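Side-chain contacts in DNA repair protein PprA (Deinococcus deserti, PDB 6MC8), which binds DNA and is linked to repair of radiation-induced damage, genome segregation and filament formation: residues L42-G47 with T296-A301; W172-G175 with T179-R182. The protein carries 2 engineered substitutions. All blocks are in the same frame, centred on the assembly; numbering follows the deposited sequence.

Contact 1: L42-G47 with T296-A301; sequences LVATAG and TRRLAA
The guanidinium group of R298, reaching out from helix 274-304, lies against A44 and T45 where helix 35-43 finishes in a Schellman motif. G47 is the C-prime residue of that motif: its positive phi of 89° suits glycine, and its N-H turns back onto the carbonyl of A44, with G47 N 3.1 Å from A44 O. The same oxygen faces the arginine. A44 O sits 3.2 Å above the guanidinium plane, over its centre, and 3.4 Å from both R298 NH1 and R298 NH2. Neither approach is a hydrogen bond, because the N-H groups lie in the guanidinium plane while the oxygen stands above it; the attraction is probably electrostatic, between a spread positive charge and the carbonyl-rich end of a helix. Arginine suits the site because its chain is long enough to span the gap, bending at chi3 (-64°) to lay the flat group across the turn. Besides its carbonyl, A44 brings its methyl up to the group, A44 CB being 3.7 Å from R298 NH2, while T45 is met obliquely, its CA 3.6 Å from R298 NH1. R298 NH2 also makes a long, weak ion pair with E254, whose loop touches T45 as well. With an alanine here the guanidinium is gone, and the A44 carbonyl would probably be left without the positive charge lying against it, with E254 losing its weak ion-pair partner and a gap opening beside T45. T45 is a good residue for the turn since its hydroxyl serves two neighbours: it meets the indole N-H of W80 and donates to the backbone of L42. In that second bond T45 OG1 lies 2.5 Å from L42 O, nearly in line with the C=O bond, and the same oxygen accepts from T45 N.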
loop_
_atom_site.group_PDB
_atom_site.type_symbol
_atom_site.label_atom_id
_atom_site.label_comp_id
_atom_site.label_asym_id
_atom_site.label_seq_id
_atom_site.Cartn_x
_atom_site.Cartn_y
_atom_site.Cartn_z
ATOM N N LEU A 42 27.159 -19.742 12.290
ATOM C CA LEU A 42 26.178 -19.755 11.212
ATOM C C LEU A 42 26.110 -18.408 10.504
ATOM O O LEU A 42 26.159 -18.342 9.271
ATOM C CB LEU A 42 24.809 -20.141 11.759
ATOM C CG LEU A 42 23.682 -20.166 10.734
ATOM C CD1 LEU A 42 23.974 -21.194 9.673
ATOM C CD2 LEU A 42 22.360 -20.448 11.406
ATOM N N VAL A 43 26.001 -17.318 11.265
ATOM C CA VAL A 43 25.855 -16.003 10.655
ATOM C C VAL A 43 27.176 -15.419 10.185
ATOM O O VAL A 43 27.174 -14.396 9.498
ATOM C CB VAL A 43 25.150 -15.022 11.615
ATOM C CG1 VAL A 43 23.750 -15.506 11.917
ATOM C CG2 VAL A 43 25.947 -14.838 12.891
ATOM N N ALA A 44 28.304 -16.052 10.517
ATOM C CA ALA A 44 29.578 -15.638 9.944
ATOM C C ALA A 44 29.718 -16.070 8.492
ATOM O O ALA A 44 30.573 -15.538 7.781
ATOM C CB ALA A 44 30.741 -16.189 10.763
ATOM N N THR A 45 28.895 -17.017 8.038
ATOM C CA THR A 45 28.825 -17.331 6.619
ATOM C C THR A 45 28.159 -16.220 5.825
ATOM O O THR A 45 28.319 -16.169 4.603
ATOM C CB THR A 45 28.073 -18.643 6.398
ATOM O OG1 THR A 45 26.717 -18.501 6.832
ATOM C CG2 THR A 45 28.729 -19.763 7.178
ATOM N N ALA A 46 27.417 -15.339 6.485
ATOM C CA ALA A 46 26.898 -14.132 5.870
ATOM C C ALA A 46 27.745 -12.906 6.171
ATOM O O ALA A 46 27.332 -11.794 5.851
ATOM C CB ALA A 46 25.458 -13.889 6.315
ATOM N N GLY A 47 28.916 -13.078 6.769
ATOM C CA GLY A 47 29.813 -11.971 7.007
ATOM C C GLY A 47 29.609 -11.240 8.310
ATOM O O GLY A 47 30.197 -10.172 8.498
ATOM N N THR A 296 35.383 -15.911 -0.518
ATOM C CA THR A 296 36.356 -16.695 -1.269
ATOM C C THR A 296 37.649 -16.878 -0.482
ATOM O O THR A 296 38.260 -17.950 -0.524
ATOM C CB THR A 296 36.607 -16.025 -2.622
ATOM O OG1 THR A 296 35.366 -15.914 -3.324
ATOM C CG2 THR A 296 37.559 -16.827 -3.477
ATOM N N ARG A 297 38.041 -15.875 0.305
ATOM C CA ARG A 297 39.259 -16.007 1.098
ATOM C C ARG A 297 39.040 -16.876 2.329
ATOM O O ARG A 297 39.916 -17.664 2.699
ATOM C CB ARG A 297 39.777 -14.636 1.517
ATOM C CG ARG A 297 40.494 -13.883 0.435
ATOM C CD ARG A 297 41.143 -12.644 1.007
ATOM N NE ARG A 297 40.141 -11.690 1.458
ATOM C CZ ARG A 297 39.604 -10.761 0.679
ATOM N NH1 ARG A 297 39.981 -10.661 -0.586
ATOM N NH2 ARG A 297 38.694 -9.929 1.167
ATOM N N ARG A 298 37.880 -16.755 2.975
ATOM C CA ARG A 298 37.676 -17.484 4.221
ATOM C C ARG A 298 37.406 -18.955 3.950
ATOM O O ARG A 298 37.718 -19.811 4.783
ATOM C CB ARG A 298 36.549 -16.847 5.043
ATOM C CG ARG A 298 35.140 -17.008 4.500
ATOM C CD ARG A 298 34.159 -16.145 5.270
ATOM N NE ARG A 298 34.040 -16.532 6.669
ATOM C CZ ARG A 298 33.192 -17.444 7.122
ATOM N NH1 ARG A 298 32.372 -18.062 6.288
ATOM N NH2 ARG A 298 33.156 -17.728 8.413
ATOM N N LEU A 299 36.864 -19.272 2.775
ATOM C CA LEU A 299 36.671 -20.667 2.409
ATOM C C LEU A 299 37.974 -21.295 1.939
ATOM O O LEU A 299 38.214 -22.482 2.175
ATOM C CB LEU A 299 35.601 -20.775 1.331
ATOM C CG LEU A 299 34.171 -20.438 1.722
ATOM C CD1 LEU A 299 33.301 -20.365 0.492
ATOM C CD2 LEU A 299 33.680 -21.474 2.642
ATOM N N ALA A 300 38.827 -20.511 1.278
ATOM C CA ALA A 300 40.111 -21.024 0.819
ATOM C C ALA A 300 41.048 -21.296 1.988
ATOM O O ALA A 300 41.893 -22.194 1.918
ATOM C CB ALA A 300 40.747 -20.039 -0.158
ATOM N N ALA A 301 40.910 -20.531 3.071
ATOM C CA ALA A 301 41.710 -20.782 4.262
ATOM C C ALA A 301 41.262 -22.055 4.970
ATOM O O ALA A 301 42.071 -22.737 5.607
ATOM C CB ALA A 301 41.631 -19.581 5.201
#

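Contact 2: W172-G175 with T179-R182; sequences WTPG and TWTR
T173 and T181 form an antiparallel hydrogen-bonded pair, T173 N to T181 O and T181 N to T173 O both measuring 2.9 Å, and G175 N continues the ladder to T179 O at 2.7 Å. Between them P174 faces W180 in a non-hydrogen-bonded pair, where proline's missing N-H costs no bond to the partner strand. Its ring lies over one face of the W180 indole, with P174 CG 3.9 Å from the centroid of the six-membered ring, a CH-pi contact. T173 and T181 run side by side on the other face of the hairpin, their CG2 methyls 3.7 Å apart. G175 suits its place because a beta carbon would collide with T179 CG2. W172 crosses to R182: the extended arginine chain puts R182 CD squarely over the indole's six-membered ring. Farther out the guanidinium lies almost flat on the ring, the planes 18° apart and R182 CZ 3.4 Å from W172 CZ2. Polar ends are engaged outside the hairpin, R182 NE in a salt bridge with E193 and W172 NE1 with S138 O. Stacking on the indole thus uses the guanidinium's face and keeps its N-H edge available for E193.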
loop_
_atom_site.group_PDB
_atom_site.type_symbol
_atom_site.label_atom_id
_atom_site.label_comp_id
_atom_site.label_asym_id
_atom_site.label_seq_id
_atom_site.Cartn_x
_atom_site.Cartn_y
_atom_site.Cartn_z
ATOM N N TRP A 172 12.614 -8.442 -10.864
ATOM C CA TRP A 172 14.047 -8.463 -11.108
ATOM C C TRP A 172 14.375 -7.766 -12.421
ATOM O O TRP A 172 13.688 -7.943 -13.428
ATOM C CB TRP A 172 14.565 -9.898 -11.152
ATOM C CG TRP A 172 14.535 -10.646 -9.863
ATOM C CD1 TRP A 172 13.679 -11.640 -9.513
ATOM C CD2 TRP A 172 15.400 -10.454 -8.744
ATOM N NE1 TRP A 172 13.964 -12.092 -8.255
ATOM C CE2 TRP A 172 15.016 -11.374 -7.757
ATOM C CE3 TRP A 172 16.464 -9.591 -8.481
ATOM C CZ2 TRP A 172 15.662 -11.463 -6.534
ATOM C CZ3 TRP A 172 17.094 -9.674 -7.270
ATOM C CH2 TRP A 172 16.694 -10.604 -6.307
ATOM N N THR A 173 15.425 -6.954 -12.401
ATOM C CA THR A 173 15.945 -6.320 -13.596
ATOM C C THR A 173 17.461 -6.481 -13.581
ATOM O O THR A 173 18.054 -6.596 -12.503
ATOM C CB THR A 173 15.506 -4.832 -13.676
ATOM O OG1 THR A 173 15.846 -4.269 -14.948
ATOM C CG2 THR A 173 16.122 -3.991 -12.598
ATOM N N PRO A 174 18.102 -6.595 -14.745
ATOM C CA PRO A 174 19.553 -6.834 -14.762
ATOM C C PRO A 174 20.336 -5.622 -14.283
ATOM O O PRO A 174 20.066 -4.489 -14.684
ATOM C CB PRO A 174 19.841 -7.142 -16.235
ATOM C CG PRO A 174 18.557 -7.590 -16.784
ATOM C CD PRO A 174 17.515 -6.802 -16.079
ATOM N N GLY A 175 21.337 -5.901 -13.462
ATOM C CA GLY A 175 22.268 -4.887 -12.963
ATOM C C GLY A 175 23.699 -5.042 -13.457
ATOM O O GLY A 175 24.499 -4.284 -12.993
ATOM N N THR A 179 24.532 -9.761 -11.998
ATOM C CA THR A 179 23.815 -9.118 -10.907
ATOM C C THR A 179 22.397 -8.758 -11.334
ATOM O O THR A 179 22.182 -8.205 -12.413
ATOM C CB THR A 179 24.595 -7.876 -10.454
ATOM O OG1 THR A 179 25.713 -8.275 -9.652
ATOM C CG2 THR A 179 23.745 -6.870 -9.731
ATOM N N TRP A 180 21.434 -9.102 -10.484
ATOM C CA TRP A 180 20.034 -8.757 -10.664
ATOM C C TRP A 180 19.559 -7.942 -9.472
ATOM O O TRP A 180 19.998 -8.157 -8.342
ATOM C CB TRP A 180 19.206 -10.021 -10.834
ATOM C CG TRP A 180 19.398 -10.638 -12.170
ATOM C CD1 TRP A 180 20.423 -11.439 -12.559
ATOM C CD2 TRP A 180 18.508 -10.557 -13.281
ATOM N NE1 TRP A 180 20.252 -11.827 -13.859
ATOM C CE2 TRP A 180 19.078 -11.299 -14.324
ATOM C CE3 TRP A 180 17.290 -9.914 -13.500
ATOM C CZ2 TRP A 180 18.469 -11.426 -15.562
ATOM C CZ3 TRP A 180 16.690 -10.037 -14.723
ATOM C CH2 TRP A 180 17.279 -10.789 -15.742
ATOM N N THR A 181 18.669 -6.988 -9.727
ATOM C CA THR A 181 18.296 -6.037 -8.694
ATOM C C THR A 181 16.800 -5.754 -8.714
ATOM O O THR A 181 16.127 -5.924 -9.733
ATOM C CB THR A 181 19.111 -4.738 -8.824
ATOM O OG1 THR A 181 18.810 -3.865 -7.734
ATOM C CG2 THR A 181 18.825 -4.041 -10.118
ATOM N N ARG A 182 16.284 -5.343 -7.555
ATOM C CA ARG A 182 14.890 -4.962 -7.392
ATOM C C ARG A 182 14.752 -3.986 -6.233
ATOM O O ARG A 182 15.578 -3.956 -5.320
ATOM C CB ARG A 182 13.983 -6.181 -7.180
ATOM C CG ARG A 182 14.286 -7.022 -5.962
ATOM C CD ARG A 182 13.394 -8.239 -5.962
ATOM N NE ARG A 182 13.705 -9.182 -4.899
ATOM C CZ ARG A 182 13.050 -10.319 -4.704
ATOM N NH1 ARG A 182 12.046 -10.644 -5.498
ATOM N NH2 ARG A 182 13.398 -11.131 -3.721
#

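Contact 2 is nested within the long loop of chain that contact 1 closes: 42-47 comes first, the hairpin 172-175 with 179-182 follows, and 296-301 comes last. Their centres lie 24 Å apart, with nearest atoms about 14 Å apart, and they share no helix or strand. Contact 1 brings together helices near the two ends of the modelled chain, 35-43 and 274-304. Contact 2 ties strand 168-176, outermost within this chain, to its neighbour 179-186 in the four-stranded antiparallel sheet; the strand at the other side of the sheet, 261-267, precedes helix 274-304 in the chain. Neither contact is touched by the other subunit, so both belong to the fold of the single chain.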